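Local atomic coordinates of NTD biosynthesis operon protein NtdA (Bacillus subtilis subsp. subtilis, PDB entry 4K2M), a protein that catalyses the reversible, pyridoxal phosphate-dependent transamination of 3-dehydro-glucose 6-phosphate with glutamate to give kanosamine 6-phosphate in the biosynthesis of the antibiotic kanosamine. Residues L116-A130 with K256-A268. Sequence-based numbering, arbitrary orientation.
Sequences LHKRYVIATSSGTDA and KAGAIATDNEELA. With O1G (3-deoxy-3-[(E)-({3-hydroxy-2-methyl-5-[(phosphonooxy)methyl]pyridin-4-yl}methylidene)amino]-6-O-phosphono-alpha-D-gluco pyranose), chain C.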
# COMPACT_ATOMS: atom_id res chain seq x y z
N LEU A 116 -19.35 12.03 1.04
CA LEU A 116 -18.74 13.16 0.36
C LEU A 116 -19.66 13.85 -0.64
O LEU A 116 -19.33 14.93 -1.13
CB LEU A 116 -17.47 12.70 -0.37
CG LEU A 116 -16.35 12.14 0.49
CD1 LEU A 116 -15.25 11.53 -0.39
CD2 LEU A 116 -15.76 13.23 1.37
N HIS A 117 -20.81 13.23 -0.94
CA HIS A 117 -21.67 13.69 -2.04
C HIS A 117 -20.89 13.81 -3.34
O HIS A 117 -21.02 14.80 -4.07
CB HIS A 117 -22.37 15.02 -1.72
CG HIS A 117 -23.21 14.99 -0.48
ND1 HIS A 117 -24.38 14.26 -0.39
CD2 HIS A 117 -23.06 15.60 0.72
CE1 HIS A 117 -24.90 14.42 0.82
NE2 HIS A 117 -24.12 15.23 1.51
N LYS A 118 -20.06 12.80 -3.63
CA LYS A 118 -19.33 12.73 -4.89
C LYS A 118 -19.74 11.43 -5.55
O LYS A 118 -19.89 10.41 -4.87
CB LYS A 118 -17.81 12.72 -4.62
CG LYS A 118 -17.24 14.10 -4.26
CD LYS A 118 -17.21 14.99 -5.49
CE LYS A 118 -16.78 16.41 -5.15
NZ LYS A 118 -16.70 17.26 -6.38
N ARG A 119 -19.93 11.46 -6.87
CA ARG A 119 -20.50 10.32 -7.56
C ARG A 119 -19.56 9.11 -7.58
O ARG A 119 -20.01 7.97 -7.49
CB ARG A 119 -20.88 10.70 -9.00
CG ARG A 119 -21.89 11.84 -9.09
CD ARG A 119 -22.12 12.24 -10.54
NE ARG A 119 -22.53 11.09 -11.33
CZ ARG A 119 -22.62 11.08 -12.66
NH1 ARG A 119 -22.32 12.16 -13.36
NH2 ARG A 119 -23.00 9.97 -13.28
N TYR A 120 -18.26 9.36 -7.68
CA TYR A 120 -17.28 8.29 -7.81
C TYR A 120 -16.18 8.41 -6.78
O TYR A 120 -15.60 9.48 -6.61
CB TYR A 120 -16.66 8.33 -9.21
CG TYR A 120 -17.70 8.30 -10.30
CD1 TYR A 120 -18.34 7.11 -10.61
CD2 TYR A 120 -18.05 9.45 -11.00
CE1 TYR A 120 -19.31 7.07 -11.59
CE2 TYR A 120 -19.02 9.42 -11.97
CZ TYR A 120 -19.64 8.22 -12.27
OH TYR A 120 -20.61 8.17 -13.25
N VAL A 121 -15.89 7.31 -6.11
CA VAL A 121 -14.81 7.26 -5.15
C VAL A 121 -13.95 6.06 -5.49
O VAL A 121 -14.47 4.96 -5.68
CB VAL A 121 -15.33 7.14 -3.70
CG1 VAL A 121 -14.18 6.90 -2.73
CG2 VAL A 121 -16.07 8.42 -3.32
N ILE A 122 -12.66 6.29 -5.62
CA ILE A 122 -11.71 5.24 -5.93
C ILE A 122 -10.79 5.14 -4.72
O ILE A 122 -10.01 6.07 -4.46
CB ILE A 122 -10.88 5.58 -7.17
CG1 ILE A 122 -11.77 5.77 -8.40
CG2 ILE A 122 -9.86 4.48 -7.43
CD1 ILE A 122 -12.21 7.23 -8.68
N ALA A 123 -10.90 4.05 -3.97
CA ALA A 123 -10.09 3.87 -2.76
C ALA A 123 -8.69 3.41 -3.16
O ALA A 123 -8.53 2.49 -3.97
CB ALA A 123 -10.75 2.87 -1.82
N THR A 124 -7.67 4.05 -2.59
CA THR A 124 -6.29 3.81 -3.00
C THR A 124 -5.46 3.32 -1.84
O THR A 124 -5.92 3.26 -0.70
CB THR A 124 -5.65 5.11 -3.52
OG1 THR A 124 -5.68 6.09 -2.48
CG2 THR A 124 -6.40 5.67 -4.72
N SER A 125 -4.20 2.98 -2.14
CA SER A 125 -3.30 2.41 -1.15
C SER A 125 -2.67 3.45 -0.24
O SER A 125 -2.02 3.09 0.74
CB SER A 125 -2.18 1.61 -1.85
OG SER A 125 -1.55 2.40 -2.83
N SER A 126 -2.84 4.74 -0.56
CA SER A 126 -2.42 5.83 0.33
C SER A 126 -2.92 7.15 -0.20
O SER A 126 -3.34 7.24 -1.34
CB SER A 126 -0.89 5.89 0.47
OG SER A 126 -0.30 6.32 -0.76
N GLY A 127 -2.81 8.19 0.63
CA GLY A 127 -3.14 9.54 0.20
C GLY A 127 -2.16 10.02 -0.86
O GLY A 127 -2.56 10.66 -1.84
N THR A 128 -0.89 9.68 -0.70
CA THR A 128 0.12 10.04 -1.69
C THR A 128 -0.24 9.48 -3.06
O THR A 128 -0.16 10.19 -4.09
CB THR A 128 1.52 9.51 -1.27
OG1 THR A 128 1.88 10.08 -0.00
CG2 THR A 128 2.57 9.92 -2.31
N ASP A 129 -0.65 8.22 -3.07
CA ASP A 129 -1.03 7.56 -4.32
C ASP A 129 -2.28 8.21 -4.91
O ASP A 129 -2.39 8.34 -6.13
CB ASP A 129 -1.27 6.06 -4.10
CG ASP A 129 0.02 5.31 -3.76
OD1 ASP A 129 0.90 5.24 -4.64
OD2 ASP A 129 0.13 4.78 -2.63
N ALA A 130 -3.21 8.61 -4.06
CA ALA A 130 -4.40 9.30 -4.52
C ALA A 130 -4.04 10.58 -5.30
O ALA A 130 -4.59 10.86 -6.36
CB ALA A 130 -5.32 9.63 -3.34
N LYS A 256 -1.84 1.71 5.53
CA LYS A 256 -1.96 2.81 4.57
C LYS A 256 -3.20 2.65 3.70
O LYS A 256 -3.56 1.53 3.31
CB LYS A 256 -0.69 2.92 3.71
CG LYS A 256 0.52 3.48 4.46
CD LYS A 256 1.73 3.72 3.57
CE LYS A 256 2.37 2.44 3.05
NZ LYS A 256 2.94 1.66 4.19
N ALA A 257 -3.86 3.78 3.41
CA ALA A 257 -4.97 3.82 2.46
C ALA A 257 -5.33 5.27 2.18
O ALA A 257 -4.95 6.16 2.94
CB ALA A 257 -6.19 3.08 3.05
N GLY A 258 -6.07 5.50 1.10
CA GLY A 258 -6.58 6.83 0.80
C GLY A 258 -7.73 6.75 -0.19
O GLY A 258 -8.26 5.67 -0.43
N ALA A 259 -8.14 7.88 -0.76
CA ALA A 259 -9.18 7.81 -1.77
C ALA A 259 -9.14 8.98 -2.70
O ALA A 259 -8.65 10.06 -2.36
CB ALA A 259 -10.55 7.73 -1.12
N ILE A 260 -9.69 8.77 -3.90
CA ILE A 260 -9.92 9.84 -4.85
C ILE A 260 -11.43 9.98 -4.99
O ILE A 260 -12.13 8.97 -5.12
CB ILE A 260 -9.36 9.46 -6.21
CG1 ILE A 260 -7.83 9.39 -6.16
CG2 ILE A 260 -9.76 10.50 -7.26
CD1 ILE A 260 -7.22 8.74 -7.40
N ALA A 261 -11.95 11.20 -4.97
CA ALA A 261 -13.38 11.40 -5.17
C ALA A 261 -13.59 12.37 -6.31
O ALA A 261 -12.89 13.38 -6.41
CB ALA A 261 -14.04 11.90 -3.91
N THR A 262 -14.54 12.07 -7.19
CA THR A 262 -14.83 12.97 -8.30
C THR A 262 -16.26 12.77 -8.75
O THR A 262 -16.86 11.72 -8.51
CB THR A 262 -13.85 12.76 -9.49
OG1 THR A 262 -14.10 13.77 -10.49
CG2 THR A 262 -14.02 11.37 -10.12
N ASP A 263 -16.83 13.81 -9.38
CA ASP A 263 -18.13 13.68 -10.01
C ASP A 263 -18.03 13.29 -11.48
O ASP A 263 -19.04 12.97 -12.11
CB ASP A 263 -18.93 14.99 -9.88
CG ASP A 263 -19.51 15.19 -8.49
OD1 ASP A 263 -19.84 14.18 -7.82
OD2 ASP A 263 -19.67 16.36 -8.07
N ASN A 264 -16.82 13.30 -12.03
CA ASN A 264 -16.68 13.10 -13.47
C ASN A 264 -16.42 11.64 -13.81
O ASN A 264 -15.42 11.07 -13.38
CB ASN A 264 -15.54 13.95 -14.03
CG ASN A 264 -15.50 13.90 -15.54
OD1 ASN A 264 -14.97 12.95 -16.13
ND2 ASN A 264 -16.07 14.92 -16.18
N GLU A 265 -17.32 11.03 -14.58
CA GLU A 265 -17.23 9.60 -14.90
C GLU A 265 -15.98 9.23 -15.70
O GLU A 265 -15.34 8.21 -15.40
CB GLU A 265 -18.49 9.12 -15.63
CG GLU A 265 -18.58 7.59 -15.77
CD GLU A 265 -17.91 7.06 -17.03
OE1 GLU A 265 -17.68 7.86 -17.97
OE2 GLU A 265 -17.60 5.85 -17.09
N GLU A 266 -15.65 10.00 -16.73
CA GLU A 266 -14.47 9.64 -17.51
C GLU A 266 -13.22 9.76 -16.66
O GLU A 266 -12.28 8.97 -16.78
CB GLU A 266 -14.32 10.50 -18.76
CG GLU A 266 -15.38 10.26 -19.84
CD GLU A 266 -15.21 8.94 -20.58
OE1 GLU A 266 -14.18 8.26 -20.40
OE2 GLU A 266 -16.13 8.60 -21.37
N LEU A 267 -13.20 10.76 -15.79
CA LEU A 267 -12.05 10.98 -14.92
C LEU A 267 -11.95 9.83 -13.92
O LEU A 267 -10.86 9.30 -13.67
CB LEU A 267 -12.16 12.33 -14.21
CG LEU A 267 -11.00 12.81 -13.37
CD1 LEU A 267 -9.69 12.79 -14.17
CD2 LEU A 267 -11.31 14.24 -12.87
N ALA A 268 -13.08 9.41 -13.36
CA ALA A 268 -13.12 8.25 -12.47
C ALA A 268 -12.58 7.00 -13.13
O ALA A 268 -11.81 6.24 -12.53
CB ALA A 268 -14.54 8.02 -11.97
P O1G C . -0.58 9.30 3.09
C3A O1G C . -0.71 14.93 4.52
O3 O1G C . -0.64 15.30 5.82
C1 O1G C . 2.77 12.55 9.28
N1' O1G C . -1.14 15.40 2.24
C2 O1G C . 1.96 13.27 8.20
O2 O1G C . 1.29 14.34 8.94
C9A O1G C . -1.08 15.83 3.51
C2A O1G C . -1.45 17.27 3.79
C3 O1G C . 0.95 12.36 7.48
N3' O1G C . 0.49 13.15 6.33
O1 O1G C . 1.97 12.22 10.43
C4 O1G C . 1.57 11.00 7.08
O4 O1G C . 0.39 10.19 6.89
C4A O1G C . -0.40 13.62 4.21
C4B O1G C . 0.03 12.66 5.25
C5 O1G C . 2.29 10.42 8.29
O5 O1G C . 3.30 11.31 8.78
C5A O1G C . -0.45 13.21 2.88
C5T O1G C . -0.13 11.80 2.35
C6 O1G C . 3.11 9.20 7.99
C6A O1G C . -0.82 14.13 1.91
OP1 O1G C . 0.15 8.97 1.81
OP2 O1G C . -1.87 8.55 3.23
OP3 O1G C . 0.35 9.26 4.32
OP4 O1G C . -1.07 10.85 2.91
O6 O1G C . 3.56 8.51 9.09
P' O1G C . 3.72 6.91 9.05
OP6 O1G C . 2.32 6.37 8.83
OP7 O1G C . 4.69 6.55 7.95
OP8 O1G C . 4.26 6.61 10.45
O HOH W 1 -21.09 16.67 -6.10
O HOH W 2 -22.36 14.87 -6.70
O HOH W 3 -15.58 16.42 -9.14
O HOH W 4 -13.69 16.32 -6.36
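Ile260 pairs with Ile122 through two backbone hydrogen bonds at the middle of an antiparallel strand pair, 120-124 with 258-262, which forms one margin of the seven-stranded sheet of the aminotransferase fold. With CG1 anti to the carbonyl carbon (chi1 -67°), Ile260 sends its CG1-CD1 branch to helix 127-137: CG1 lies 3.8 Å from Ala130 CB, a methyl small enough to let helix and strand close up. At the far end Asp263 extends its carboxylate across to the loop 117-119 that leads into strand 120-124. Arg119 N donates to Asp263 OD1 (2.9 Å), nearly along the C-O axis, while Lys118 NZ makes a long salt bridge to Asp263 OD2 (3.5 Å) and also bonds to Gly235 O. Tyr120 spreads over the start of helix 265-275. Its CB meets Ala268 CB at 3.5 Å, the ring edge faces the Asp263 carbonyl, and OH rests against the Glu265 CB and CG methylenes. Glycine suits position 258, where the strand begins against the turn 125-127, since a CB would clash with Ser126 C and Gly127 N. Just beyond the strand, Gly127 N (2.8 Å to OP2) and Thr128 N and OG1 grip the cofactor phosphate of O1G. Backbone hydrogen bonds, apolar packing and the Asp263-bound loop together hold the strand that leads into the phosphate-binding helix start.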